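Local coordinates for protein demethyldecarbamoylnovobiocin O-methyltransferase (Streptomyces caeruleus, PDB 2WK1) that transfers a methyl group from S-adenosyl-L-methionine to the 4-hydroxyl of the noviose sugar, the penultimate step in making the antibiotic novobiocin, at residues T84-K89 and V212-G217; I269-D272 and V276-Q279; L91-Q96 and Y239-D244; K44-T49 and C121-G126. One frame throughout, in Å; residues are numbered along the deposited sequence. Where two conformers were deposited one is given.

Interaction 1 of 4, residues T84-K89 and V212-G217; sequences TMIGIK and VLRMDG. With SAH (S-adenosyl-L-homocysteine), chain B; EDO (1,2-ethanediol), chain F.
Ile86 lays its CD1 methyl over the centre of one face of the Arg214 guanidinium, 3.8 Å from Arg214 CZ. The contact lies at the C-terminal end of strand 210-215 in the Rossmann-like fold of class I methyltransferases. S-adenosyl-L-homocysteine binds at this end of the sheet. The two side chains come from opposite directions. Ile86 turns CG1 into the staggered position between its backbone N and carbonyl carbon (chi1 73°). Its other branch, CG2, packs 3.6 Å from Asp216 OD2.

Arg214 runs out straight from CG to NE. Its NH1 gives a bond to Asp216 OD2 at 3.1 Å, part of a salt bridge. The oxygen lies in the guanidinium plane, but the nitrogen meets it from above the carboxylate plane. NH2 pairs with Asp243, and NH1 also meets Glu112. These acids probably fix the rotation of the guanidinium beneath the isoleucine.

Asp216 OD2 has a second partner, SAH N, the amino nitrogen of the ligand, at 2.8 Å. The carboxylate end of the ligand is held by the segment 84-89. Met85 N reaches SAH O at 2.9 Å in an almost straight bond (174°). Asp216 is also a predicted magnesium ligand, with Asp243 close by.

Thr84 works in two directions at the turn that leads into helix 87-103. Its OG1 donates to SAH OXT at 2.6 Å. Thr84 OG1 also accepts the capping bond from Ile86 N at 3.1 Å, with an angle of 168° at the hydrogen.

Interaction 2 of 4, residues I269-D272 and V276-Q279; sequences ITID and VYWQ
Segments 269-272 and 276-279 run antiparallel as the two arms of a beta hairpin, which supplies the last two strands of the methyltransferase sheet. Ile269 and Tyr277 form a hydrogen-bonded pair. Ile269 N donates to Tyr277 O at 2.8 Å, nearly straight at 171°. Tyr277 N returns a bond to Ile269 O at 2.9 Å, more bent at 148°. Thr270 and Val276 follow as a non-hydrogen-bonded pair, with CA atoms 4.2 Å apart. Ile269 O also takes a CA-H...O contact from Val276 CA at 3.1 Å.

The Tyr277 side chain does most of the packing. Its CG stands between the backbone N and the carbonyl carbon (chi1 72°). The Ile271 side chain crosses that of Tyr277 at about a right angle, with Ile271 CG1 3.8 Å from Tyr277 CD1. Ile269 CG2 also lies against Tyr277 CE1, and Ile269 CD1 sits over one ring face as a CH-pi contact. Ile269 was modelled in two conformers and its side chain is distorted in this one, so both of these contacts are doubtful.

Helix 87-103 covers the Tyr277 side of the hairpin through Asn93 and Cys97. At the turn, Asp272 OD1 accepts from the backbone N of Asp274 and of Gly275, while OD2 forms a salt bridge with Arg90. Ile271 also reaches the other strand's backbone: Ile271 CD1 lies 3.7 Å from Val276 O.

Interaction 3 of 4, residues L91-Q96 and Y239-D244; sequences LENIRQ and YVIVDD. With EDO (1,2-ethanediol), chain F.
Asn93 OD1 is pressed against the Ile241 side chain and meets three of its carbons. Ile241 CD1 is 3.3 Å from Asn93 OD1, and Ile241 CG1 follows at 3.5 Å. The branch methyl Ile241 CG2 lies 3.6 Å from Asn93 OD1. No hydrogen bond joins the two segments, so this is close packing of an amide oxygen on aliphatic groups. The two side chains approach from opposite directions. Asn93 holds CG anti to its backbone N (chi1 170°), and the amide extends from the helix toward the strand.

Ile94 adds a looser apolar contact. Ile94 CG1 lies 4.4 Å from Ile241 CD1, although the side chain sets out from the helix away from the strand. It also packs on Arg214 and on Leu123 and Met124 of helix 119-130.

Helix 87-103 thus lies across one face of the Rossmann-like sheet, and Ile241 on strand 238-242 points toward it. The neighbouring strands 210-215 and 276-279 flank the isoleucine, which also touches Val212, Arg214 and Tyr277. Asn93 touches Tyr277 and Ile271 of the C-terminal hairpin.

The strand then leads into the acidic end of the site. Asp243 and Asp244 are predicted magnesium ligands, and Glu92 on the helix is the predicted proton acceptor. Asp243 OD1 also forms a salt bridge with Arg90. A molecule of 1,2-ethanediol, probably from the crystallisation liquor, occupies a place beside this turn. EDO O2 accepts from Asp244 N at 3.0 Å, with an angle of 139° at the hydrogen.

Interaction 4 of 4, residues K44-T49 and C121-G126; sequences KVLAGT and CILMRG
Leu46 reaches across from helix 35-47 to helix 119-130, and the side chains meet by apolar packing. The contact joins an N-terminal helix to a helix that covers the Rossmann-like sheet. The two methyls of Leu46 divide between consecutive residues. Leu46 CD1 meets Leu123 CB at 3.6 Å. Leu46 CD2 meets Ile122 CG2 at 4.0 Å. Leu46 has CG anti to its carbonyl carbon (chi1 -75°), and the fork at its tip straddles the two residues. Its side chain runs aslant to both of theirs. All three residues are buried. Tyr184 also touches Leu46, while Leu91 of helix 87-103 touches Leu123.

No hydrogen bond crosses between the two segments. The first helix ends in a Schellman motif, with Gly48 at positive phi (77°). Gly48 N bonds to Val45 O, and Thr49 N makes a weak bond to Lys44 O.

Contacts with the second subunit of the homodimer lie next to this packing. Val45 packs on Val45 of the second subunit, and Lys44 on its Asn183. Within the chain, besides its CB contact, the same Leu46 CD1 lies 4.0 Å from Leu123 N.

How the interactions relate
Interactions 1, 2 and 3 gather round one sheet, through the adjacent strands 210-215, 238-242, 276-279 and 269-270. Interactions 1 and 3 also share helix 87-103, and their centres are about 6 Å apart. They touch directly, strand beside strand. Interaction 2 lies about 7 Å from interaction 3, between centres, and is the last along the chain. Backbone bonds tie its strand to 238-242. Interaction 4 stands farther out, about 13 Å from interaction 3 and 19 Å from interaction 2 between centres. It touches interactions 1 and 3, in part through helix 87-103. The segments of interactions 1, 3 and 4 alternate along the sequence, so distant parts of the chain meet around the cofactor site.

Interaction 1 of 4, residues T84-K89 and V212-G217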
loop_
_atom_site.group_PDB
_atom_site.type_symbol
_atom_site.label_atom_id
_atom_site.label_comp_id
_atom_site.label_asym_id
_atom_site.label_seq_id
_atom_site.Cartn_x
_atom_site.Cartn_y
_atom_site.Cartn_z
ATOM N N THR A 84 -3.936 -4.900 9.569
ATOM C CA THR A 84 -3.542 -5.096 10.956
ATOM C C THR A 84 -4.110 -3.980 11.808
ATOM O O THR A 84 -4.290 -2.856 11.328
ATOM C CB THR A 84 -2.005 -5.124 11.128
ATOM O OG1 THR A 84 -1.646 -5.390 12.478
ATOM C CG2 THR A 84 -1.355 -3.824 10.692
ATOM N N MET A 85 -4.371 -4.323 13.067
ATOM C CA MET A 85 -4.779 -3.342 14.071
ATOM C C MET A 85 -3.643 -2.885 14.978
ATOM O O MET A 85 -3.870 -2.056 15.859
ATOM C CB MET A 85 -5.951 -3.854 14.936
ATOM C CG MET A 85 -5.579 -5.055 15.763
ATOM S SD MET A 85 -6.850 -5.608 16.902
ATOM C CE MET A 85 -7.980 -6.410 15.770
ATOM N N ILE A 86 -2.432 -3.410 14.796
ATOM C CA ILE A 86 -1.395 -3.197 15.813
ATOM C C ILE A 86 -0.732 -1.837 15.723
ATOM O O ILE A 86 -0.053 -1.429 16.659
ATOM C CB ILE A 86 -0.352 -4.321 15.840
ATOM C CG1 ILE A 86 0.596 -4.277 14.628
ATOM C CG2 ILE A 86 -1.042 -5.674 15.951
ATOM C CD1 ILE A 86 1.686 -5.357 14.666
ATOM N N GLY A 87 -0.904 -1.138 14.603
ATOM C CA GLY A 87 -0.351 0.194 14.465
ATOM C C GLY A 87 1.077 0.250 13.977
ATOM O O GLY A 87 1.789 -0.756 13.951
ATOM N N ILE A 88 1.521 1.461 13.678
ATOM C CA ILE A 88 2.844 1.655 13.104
ATOM C C ILE A 88 3.979 1.262 14.067
ATOM O O ILE A 88 4.948 0.612 13.661
ATOM C CB ILE A 88 3.045 3.116 12.625
ATOM C CG1 ILE A 88 2.058 3.463 11.493
ATOM C CG2 ILE A 88 4.486 3.385 12.214
ATOM C CD1 ILE A 88 2.237 2.747 10.178
ATOM N N LYS A 89 3.899 1.679 15.337
ATOM C CA LYS A 89 4.988 1.387 16.256
ATOM C C LYS A 89 5.164 -0.125 16.478
ATOM O O LYS A 89 6.284 -0.620 16.523
ATOM C CB LYS A 89 4.813 2.120 17.571
ATOM C CG LYS A 89 5.006 3.642 17.432
ATOM C CD LYS A 89 4.884 4.376 18.753
ATOM C CE LYS A 89 5.042 5.884 18.626
ATOM N NZ LYS A 89 5.106 6.476 20.010
ATOM N N VAL A 212 11.359 -15.543 16.366
ATOM C CA VAL A 212 10.440 -14.514 16.877
ATOM C C VAL A 212 9.112 -15.181 17.181
ATOM O O VAL A 212 8.538 -15.844 16.320
ATOM C CB VAL A 212 10.234 -13.333 15.891
ATOM C CG1 VAL A 212 9.249 -12.322 16.492
ATOM C CG2 VAL A 212 11.566 -12.650 15.524
ATOM N N LEU A 213 8.629 -14.979 18.401
ATOM C CA LEU A 213 7.310 -15.411 18.858
ATOM C C LEU A 213 6.509 -14.166 19.166
ATOM O O LEU A 213 6.823 -13.490 20.113
ATOM C CB LEU A 213 7.467 -16.256 20.107
ATOM C CG LEU A 213 6.240 -16.620 20.933
ATOM C CD1 LEU A 213 5.161 -17.253 20.045
ATOM C CD2 LEU A 213 6.637 -17.499 22.135
ATOM N N ARG A 214 5.506 -13.850 18.346
ATOM C CA ARG A 214 4.635 -12.683 18.573
ATOM C C ARG A 214 3.295 -13.187 19.081
ATOM O O ARG A 214 2.667 -14.016 18.450
ATOM C CB ARG A 214 4.473 -11.824 17.337
ATOM C CG ARG A 214 3.685 -10.552 17.649
ATOM C CD ARG A 214 3.587 -9.571 16.470
ATOM N NE ARG A 214 3.366 -8.236 16.992
ATOM C CZ ARG A 214 2.209 -7.816 17.504
ATOM N NH1 ARG A 214 1.108 -8.527 17.327
ATOM N NH2 ARG A 214 2.161 -6.679 18.154
ATOM N N MET A 215 2.891 -12.705 20.241
ATOM C CA MET A 215 1.685 -13.149 20.921
ATOM C C MET A 215 0.651 -12.047 20.889
ATOM O O MET A 215 0.916 -10.935 21.375
ATOM C CB MET A 215 2.013 -13.541 22.359
ATOM C CG MET A 215 3.159 -14.549 22.477
ATOM S SD MET A 215 3.251 -15.271 24.100
ATOM C CE MET A 215 3.436 -13.812 25.053
ATOM N N ASP A 216 -0.532 -12.339 20.368
ATOM C CA ASP A 216 -1.610 -11.363 20.264
ATOM C C ASP A 216 -2.946 -12.088 20.353
ATOM O O ASP A 216 -3.801 -11.962 19.456
ATOM C CB ASP A 216 -1.487 -10.623 18.930
ATOM C CG ASP A 216 -2.245 -9.291 18.890
ATOM O OD1 ASP A 216 -3.104 -9.026 19.767
ATOM O OD2 ASP A 216 -1.967 -8.495 17.951
ATOM N N GLY A 217 -3.127 -12.830 21.430
ATOM C CA GLY A 217 -4.320 -13.647 21.624
ATOM C C GLY A 217 -5.331 -13.142 22.631
ATOM O O GLY A 217 -6.290 -13.845 22.924
HETATM N N SAH B . -2.202 -9.575 15.428
HETATM C CA SAH B . -3.470 -9.086 14.787
HETATM C CB SAH B . -4.545 -8.865 15.852
HETATM C CG SAH B . -4.983 -10.141 16.558
HETATM S SD SAH B . -6.668 -10.012 17.170
HETATM C C SAH B . -3.195 -7.894 13.913
HETATM O O SAH B . -4.109 -7.111 13.628
HETATM O OXT SAH B . -2.085 -7.768 13.414
HETATM C "C5'" SAH B . -6.772 -11.467 18.228
HETATM C "C4'" SAH B . -6.754 -12.786 17.423
HETATM O "O4'" SAH B . -6.496 -13.873 18.345
HETATM C "C3'" SAH B . -8.047 -13.105 16.674
HETATM O "O3'" SAH B . -7.816 -13.328 15.271
HETATM C "C2'" SAH B . -8.558 -14.372 17.394
HETATM O "O2'" SAH B . -9.268 -15.294 16.565
HETATM C "C1'" SAH B . -7.273 -15.005 17.939
HETATM N N9 SAH B . -7.389 -15.835 19.140
HETATM C C8 SAH B . -7.458 -15.363 20.412
HETATM N N7 SAH B . -7.421 -16.385 21.302
HETATM C C5 SAH B . -7.301 -17.524 20.576
HETATM C C6 SAH B . -7.153 -18.925 20.886
HETATM N N6 SAH B . -7.161 -19.331 22.144
HETATM N N1 SAH B . -7.012 -19.784 19.871
HETATM C C2 SAH B . -6.961 -19.375 18.590
HETATM N N3 SAH B . -7.091 -18.101 18.207
HETATM C C4 SAH B . -7.233 -17.167 19.171
HETATM C C1 EDO F . -0.426 -12.097 24.236
HETATM O O1 EDO F . -1.292 -13.192 23.756
HETATM C C2 EDO F . -1.150 -10.873 24.830
HETATM O O2 EDO F . -1.177 -9.794 23.865
#

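Interaction 2 of 4, residues I269-D272 and V276-Q279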
loop_
_atom_site.group_PDB
_atom_site.type_symbol
_atom_site.label_atom_id
_atom_site.label_comp_id
_atom_site.label_asym_id
_atom_site.label_seq_id
_atom_site.Cartn_x
_atom_site.Cartn_y
_atom_site.Cartn_z
ATOM N N ILE A 269 10.860 -4.730 27.569
ATOM C CA ILE A 269 11.064 -3.437 26.965
ATOM C C ILE A 269 9.794 -2.964 26.312
ATOM O O ILE A 269 9.139 -3.713 25.618
ATOM C CB ILE A 269 12.256 -3.502 25.678
ATOM C CG1 ILE A 269 13.512 -4.115 26.251
ATOM C CG2 ILE A 269 12.339 -2.167 25.011
ATOM C CD1 ILE A 269 14.280 -4.948 25.316
ATOM N N THR A 270 9.437 -1.719 26.531
ATOM C CA THR A 270 8.203 -1.219 25.964
ATOM C C THR A 270 8.322 -0.897 24.485
ATOM O O THR A 270 9.412 -0.593 23.983
ATOM C CB THR A 270 7.678 0.029 26.683
ATOM O OG1 THR A 270 8.433 1.176 26.255
ATOM C CG2 THR A 270 7.685 -0.110 28.217
ATOM N N ILE A 271 7.176 -0.955 23.798
ATOM C CA ILE A 271 7.063 -0.581 22.384
ATOM C C ILE A 271 6.283 0.714 22.171
ATOM O O ILE A 271 6.733 1.637 21.497
ATOM C CB ILE A 271 6.379 -1.718 21.577
ATOM C CG1 ILE A 271 7.179 -3.012 21.690
ATOM C CG2 ILE A 271 6.222 -1.284 20.132
ATOM C CD1 ILE A 271 6.461 -4.285 21.315
ATOM N N ASP A 272 5.111 0.760 22.758
ATOM C CA ASP A 272 4.198 1.886 22.583
ATOM C C ASP A 272 3.398 2.081 23.870
ATOM O O ASP A 272 3.982 1.944 24.958
ATOM C CB ASP A 272 3.361 1.744 21.294
ATOM C CG ASP A 272 2.575 0.440 21.211
ATOM O OD1 ASP A 272 2.468 -0.300 22.210
ATOM O OD2 ASP A 272 2.028 0.184 20.120
ATOM N N VAL A 276 4.993 -4.810 24.798
ATOM C CA VAL A 276 6.354 -4.980 25.307
ATOM C C VAL A 276 6.997 -6.167 24.591
ATOM O O VAL A 276 6.309 -6.959 23.937
ATOM C CB VAL A 276 6.394 -5.220 26.849
ATOM C CG1 VAL A 276 5.692 -4.049 27.619
ATOM C CG2 VAL A 276 5.717 -6.531 27.220
ATOM N N TYR A 277 8.307 -6.327 24.747
ATOM C CA TYR A 277 9.001 -7.475 24.224
ATOM C C TYR A 277 10.216 -7.790 25.057
ATOM O O TYR A 277 10.685 -6.943 25.813
ATOM C CB TYR A 277 9.371 -7.280 22.731
ATOM C CG TYR A 277 10.468 -6.301 22.449
ATOM C CD1 TYR A 277 10.291 -4.947 22.584
ATOM C CD2 TYR A 277 11.677 -6.740 21.983
ATOM C CE1 TYR A 277 11.314 -4.058 22.305
ATOM C CE2 TYR A 277 12.697 -5.855 21.686
ATOM C CZ TYR A 277 12.509 -4.508 21.879
ATOM O OH TYR A 277 13.538 -3.630 21.577
ATOM N N TRP A 278 10.755 -8.984 24.897
ATOM C CA TRP A 278 12.048 -9.303 25.459
ATOM C C TRP A 278 12.855 -10.141 24.508
ATOM O O TRP A 278 12.326 -10.788 23.611
ATOM C CB TRP A 278 11.922 -9.988 26.831
ATOM C CG TRP A 278 11.572 -11.459 26.922
ATOM C CD1 TRP A 278 12.455 -12.502 27.002
ATOM C CD2 TRP A 278 10.273 -12.035 27.159
ATOM N NE1 TRP A 278 11.786 -13.687 27.197
ATOM C CE2 TRP A 278 10.449 -13.430 27.315
ATOM C CE3 TRP A 278 8.977 -11.515 27.198
ATOM C CZ2 TRP A 278 9.386 -14.290 27.549
ATOM C CZ3 TRP A 278 7.930 -12.377 27.451
ATOM C CH2 TRP A 278 8.133 -13.740 27.623
ATOM N N GLN A 279 14.160 -10.160 24.756
ATOM C CA GLN A 279 15.099 -10.985 24.034
ATOM C C GLN A 279 15.574 -12.066 24.962
ATOM O O GLN A 279 15.964 -11.789 26.084
ATOM C CB GLN A 279 16.301 -10.194 23.533
ATOM C CG GLN A 279 17.230 -11.017 22.689
ATOM C CD GLN A 279 18.366 -10.212 22.120
ATOM O OE1 GLN A 279 18.893 -9.307 22.779
ATOM N NE2 GLN A 279 18.775 -10.547 20.898
#

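Interaction 3 of 4, residues L91-Q96 and Y239-D244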
loop_
_atom_site.group_PDB
_atom_site.type_symbol
_atom_site.label_atom_id
_atom_site.label_comp_id
_atom_site.label_asym_id
_atom_site.label_seq_id
_atom_site.Cartn_x
_atom_site.Cartn_y
_atom_site.Cartn_z
ATOM N N LEU A 91 4.241 -2.472 14.330
ATOM C CA LEU A 91 4.793 -3.015 13.065
ATOM C C LEU A 91 6.294 -2.758 12.965
ATOM O O LEU A 91 7.049 -3.629 12.561
ATOM C CB LEU A 91 4.060 -2.422 11.853
ATOM C CG LEU A 91 2.639 -2.916 11.587
ATOM C CD1 LEU A 91 1.919 -1.961 10.628
ATOM C CD2 LEU A 91 2.590 -4.352 11.069
ATOM N N GLU A 92 6.715 -1.549 13.339
ATOM C CA GLU A 92 8.134 -1.241 13.337
ATOM C C GLU A 92 8.922 -2.150 14.288
ATOM O O GLU A 92 10.037 -2.552 13.981
ATOM C CB GLU A 92 8.395 0.250 13.638
ATOM C CG GLU A 92 7.980 1.172 12.488
ATOM C CD GLU A 92 7.986 2.683 12.802
ATOM O OE1 GLU A 92 7.852 3.088 13.991
ATOM O OE2 GLU A 92 8.062 3.477 11.825
ATOM N N ASN A 93 8.326 -2.492 15.433
ATOM C CA ASN A 93 8.945 -3.453 16.344
ATOM C C ASN A 93 9.142 -4.824 15.710
ATOM O O ASN A 93 10.178 -5.452 15.883
ATOM C CB ASN A 93 8.109 -3.546 17.624
ATOM C CG ASN A 93 8.525 -4.695 18.524
ATOM O OD1 ASN A 93 7.850 -5.727 18.537
ATOM N ND2 ASN A 93 9.639 -4.544 19.239
ATOM N N ILE A 94 8.134 -5.309 14.988
ATOM C CA ILE A 94 8.295 -6.578 14.259
ATOM C C ILE A 94 9.474 -6.475 13.298
ATOM O O ILE A 94 10.328 -7.359 13.235
ATOM C CB ILE A 94 7.042 -6.952 13.457
ATOM C CG1 ILE A 94 5.916 -7.296 14.392
ATOM C CG2 ILE A 94 7.314 -8.148 12.503
ATOM C CD1 ILE A 94 4.566 -7.490 13.674
ATOM N N ARG A 95 9.519 -5.392 12.524
ATOM C CA ARG A 95 10.606 -5.216 11.578
ATOM C C ARG A 95 11.970 -5.231 12.261
ATOM O O ARG A 95 12.902 -5.880 11.777
ATOM C CB ARG A 95 10.404 -3.956 10.748
ATOM C CG ARG A 95 11.475 -3.774 9.686
ATOM C CD ARG A 95 11.354 -2.509 9.011
ATOM N NE ARG A 95 12.434 -2.247 8.099
ATOM C CZ ARG A 95 12.433 -1.187 7.302
ATOM N NH1 ARG A 95 11.414 -0.334 7.340
ATOM N NH2 ARG A 95 13.425 -1.018 6.446
ATOM N N GLN A 96 12.090 -4.482 13.352
ATOM C CA GLN A 96 13.368 -4.428 14.043
ATOM C C GLN A 96 13.781 -5.803 14.581
ATOM O O GLN A 96 14.943 -6.208 14.458
ATOM C CB GLN A 96 13.317 -3.390 15.164
ATOM C CG GLN A 96 13.154 -1.926 14.707
ATOM C CD GLN A 96 14.317 -1.301 13.953
ATOM O OE1 GLN A 96 14.449 -1.464 12.734
ATOM N NE2 GLN A 96 15.106 -0.485 14.660
ATOM N N TYR A 239 13.319 -13.346 20.075
ATOM C CA TYR A 239 12.440 -12.383 20.703
ATOM C C TYR A 239 11.061 -12.920 20.960
ATOM O O TYR A 239 10.526 -13.671 20.143
ATOM C CB TYR A 239 12.303 -11.148 19.806
ATOM C CG TYR A 239 13.572 -10.357 19.637
ATOM C CD1 TYR A 239 13.936 -9.377 20.546
ATOM C CD2 TYR A 239 14.414 -10.568 18.566
ATOM C CE1 TYR A 239 15.123 -8.660 20.383
ATOM C CE2 TYR A 239 15.593 -9.870 18.412
ATOM C CZ TYR A 239 15.930 -8.891 19.303
ATOM O OH TYR A 239 17.107 -8.148 19.176
ATOM N N VAL A 240 10.489 -12.503 22.080
ATOM C CA VAL A 240 9.084 -12.690 22.400
ATOM C C VAL A 240 8.434 -11.339 22.471
ATOM O O VAL A 240 8.878 -10.464 23.223
ATOM C CB VAL A 240 8.875 -13.433 23.712
ATOM C CG1 VAL A 240 7.384 -13.596 24.006
ATOM C CG2 VAL A 240 9.632 -14.779 23.700
ATOM N N ILE A 241 7.410 -11.142 21.657
ATOM C CA ILE A 241 6.671 -9.883 21.591
ATOM C C ILE A 241 5.270 -10.105 22.195
ATOM O O ILE A 241 4.590 -11.043 21.800
ATOM C CB ILE A 241 6.543 -9.370 20.146
ATOM C CG1 ILE A 241 7.915 -9.123 19.490
ATOM C CG2 ILE A 241 5.626 -8.158 20.090
ATOM C CD1 ILE A 241 7.873 -9.014 17.988
ATOM N N VAL A 242 4.867 -9.242 23.113
ATOM C CA VAL A 242 3.561 -9.305 23.761
ATOM C C VAL A 242 2.788 -8.080 23.297
ATOM O O VAL A 242 3.111 -6.939 23.681
ATOM C CB VAL A 242 3.688 -9.271 25.297
ATOM C CG1 VAL A 242 2.353 -9.437 25.919
ATOM C CG2 VAL A 242 4.703 -10.313 25.801
ATOM N N ASP A 243 1.752 -8.288 22.500
ATOM C CA ASP A 243 1.039 -7.191 21.885
ATOM C C ASP A 243 0.357 -6.274 22.882
ATOM O O ASP A 243 0.390 -5.050 22.721
ATOM C CB ASP A 243 -0.017 -7.727 20.914
ATOM C CG ASP A 243 -0.802 -6.611 20.257
ATOM O OD1 ASP A 243 -0.241 -6.020 19.294
ATOM O OD2 ASP A 243 -1.930 -6.303 20.728
ATOM N N ASP A 244 -0.302 -6.883 23.861
ATOM C CA ASP A 244 -1.288 -6.213 24.735
ATOM C C ASP A 244 -0.873 -6.600 26.136
ATOM O O ASP A 244 -1.317 -7.612 26.666
ATOM C CB ASP A 244 -2.712 -6.745 24.412
ATOM C CG ASP A 244 -3.860 -5.860 24.931
ATOM O OD1 ASP A 244 -3.632 -4.803 25.528
ATOM O OD2 ASP A 244 -5.032 -6.248 24.692
HETATM C C1 EDO F . -0.426 -12.097 24.236
HETATM O O1 EDO F . -1.292 -13.192 23.756
HETATM C C2 EDO F . -1.150 -10.873 24.830
HETATM O O2 EDO F . -1.177 -9.794 23.865
#

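Interaction 4 of 4, residues K44-T49 and C121-G126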
loop_
_atom_site.group_PDB
_atom_site.type_symbol
_atom_site.label_atom_id
_atom_site.label_comp_id
_atom_site.label_asym_id
_atom_site.label_seq_id
_atom_site.Cartn_x
_atom_site.Cartn_y
_atom_site.Cartn_z
ATOM N N LYS A 44 3.247 1.142 6.055
ATOM C CA LYS A 44 2.209 2.151 5.840
ATOM C C LYS A 44 0.935 1.594 5.212
ATOM O O LYS A 44 -0.190 2.012 5.525
ATOM C CB LYS A 44 2.718 3.272 4.939
ATOM C CG LYS A 44 3.835 4.085 5.502
ATOM C CD LYS A 44 4.409 4.993 4.389
ATOM C CE LYS A 44 5.108 6.230 4.904
ATOM N NZ LYS A 44 6.438 5.911 5.393
ATOM N N VAL A 45 1.102 0.628 4.317
ATOM C CA VAL A 45 -0.046 0.006 3.654
ATOM C C VAL A 45 -0.791 -0.900 4.636
ATOM O O VAL A 45 -2.005 -0.882 4.735
ATOM C CB VAL A 45 0.386 -0.795 2.357
ATOM C CG1 VAL A 45 -0.809 -1.425 1.736
ATOM C CG2 VAL A 45 1.188 0.097 1.400
ATOM N N LEU A 46 -0.043 -1.712 5.352
ATOM C CA LEU A 46 -0.665 -2.679 6.248
ATOM C C LEU A 46 -1.531 -2.030 7.322
ATOM O O LEU A 46 -2.605 -2.542 7.666
ATOM C CB LEU A 46 0.419 -3.542 6.917
ATOM C CG LEU A 46 1.046 -4.596 6.006
ATOM C CD1 LEU A 46 2.328 -5.104 6.646
ATOM C CD2 LEU A 46 0.095 -5.739 5.722
ATOM N N ALA A 47 -1.056 -0.912 7.867
ATOM C CA ALA A 47 -1.792 -0.168 8.896
ATOM C C ALA A 47 -2.811 0.785 8.295
ATOM O O ALA A 47 -3.633 1.345 9.014
ATOM C CB ALA A 47 -0.837 0.602 9.772
ATOM N N GLY A 48 -2.739 0.990 6.982
ATOM C CA GLY A 48 -3.669 1.878 6.302
ATOM C C GLY A 48 -3.407 3.356 6.466
ATOM O O GLY A 48 -4.288 4.178 6.165
ATOM N N THR A 49 -2.208 3.726 6.888
ATOM C CA THR A 49 -1.885 5.156 6.962
ATOM C C THR A 49 -1.763 5.774 5.554
ATOM O O THR A 49 -2.130 6.917 5.333
ATOM C CB THR A 49 -0.625 5.449 7.788
ATOM O OG1 THR A 49 0.484 4.790 7.196
ATOM C CG2 THR A 49 -0.791 5.015 9.241
ATOM N N CYS A 121 1.607 -10.930 10.144
ATOM C CA CYS A 121 2.227 -12.067 9.498
ATOM C C CYS A 121 2.623 -11.778 8.055
ATOM O O CYS A 121 3.661 -12.266 7.596
ATOM C CB CYS A 121 1.347 -13.301 9.542
ATOM S SG CYS A 121 1.038 -13.941 11.151
ATOM N N ILE A 122 1.843 -10.964 7.346
ATOM C CA ILE A 122 2.233 -10.521 6.013
ATOM C C ILE A 122 3.517 -9.735 6.109
ATOM O O ILE A 122 4.409 -9.931 5.292
ATOM C CB ILE A 122 1.086 -9.719 5.352
ATOM C CG1 ILE A 122 -0.109 -10.633 5.073
ATOM C CG2 ILE A 122 1.553 -9.025 4.067
ATOM C CD1 ILE A 122 -1.407 -9.897 4.744
ATOM N N LEU A 123 3.632 -8.826 7.075
ATOM C CA LEU A 123 4.893 -8.129 7.252
ATOM C C LEU A 123 6.061 -9.081 7.482
ATOM O O LEU A 123 7.123 -8.923 6.872
ATOM C CB LEU A 123 4.807 -7.094 8.392
ATOM C CG LEU A 123 6.123 -6.303 8.620
ATOM C CD1 LEU A 123 6.530 -5.483 7.433
ATOM C CD2 LEU A 123 6.046 -5.422 9.872
ATOM N N MET A 124 5.885 -10.051 8.369
ATOM C CA MET A 124 6.961 -11.017 8.614
ATOM C C MET A 124 7.405 -11.679 7.315
ATOM O O MET A 124 8.597 -11.811 7.051
ATOM C CB MET A 124 6.497 -12.057 9.615
ATOM C CG MET A 124 6.280 -11.511 11.003
ATOM S SD MET A 124 5.734 -12.879 12.123
ATOM C CE MET A 124 5.603 -11.970 13.679
ATOM N N ARG A 125 6.451 -12.128 6.496
ATOM C CA ARG A 125 6.824 -12.752 5.244
ATOM C C ARG A 125 7.496 -11.766 4.299
ATOM O O ARG A 125 8.440 -12.121 3.601
ATOM C CB ARG A 125 5.604 -13.388 4.566
ATOM C CG ARG A 125 5.887 -14.045 3.223
ATOM C CD ARG A 125 6.794 -15.231 3.332
ATOM N NE ARG A 125 7.309 -15.748 2.055
ATOM C CZ ARG A 125 8.482 -15.425 1.530
ATOM N NH1 ARG A 125 9.245 -14.531 2.102
ATOM N NH2 ARG A 125 8.923 -16.050 0.451
ATOM N N GLY A 126 7.018 -10.528 4.282
ATOM C CA GLY A 126 7.644 -9.495 3.460
ATOM C C GLY A 126 9.068 -9.175 3.851
ATOM O O GLY A 126 9.885 -8.922 2.985
#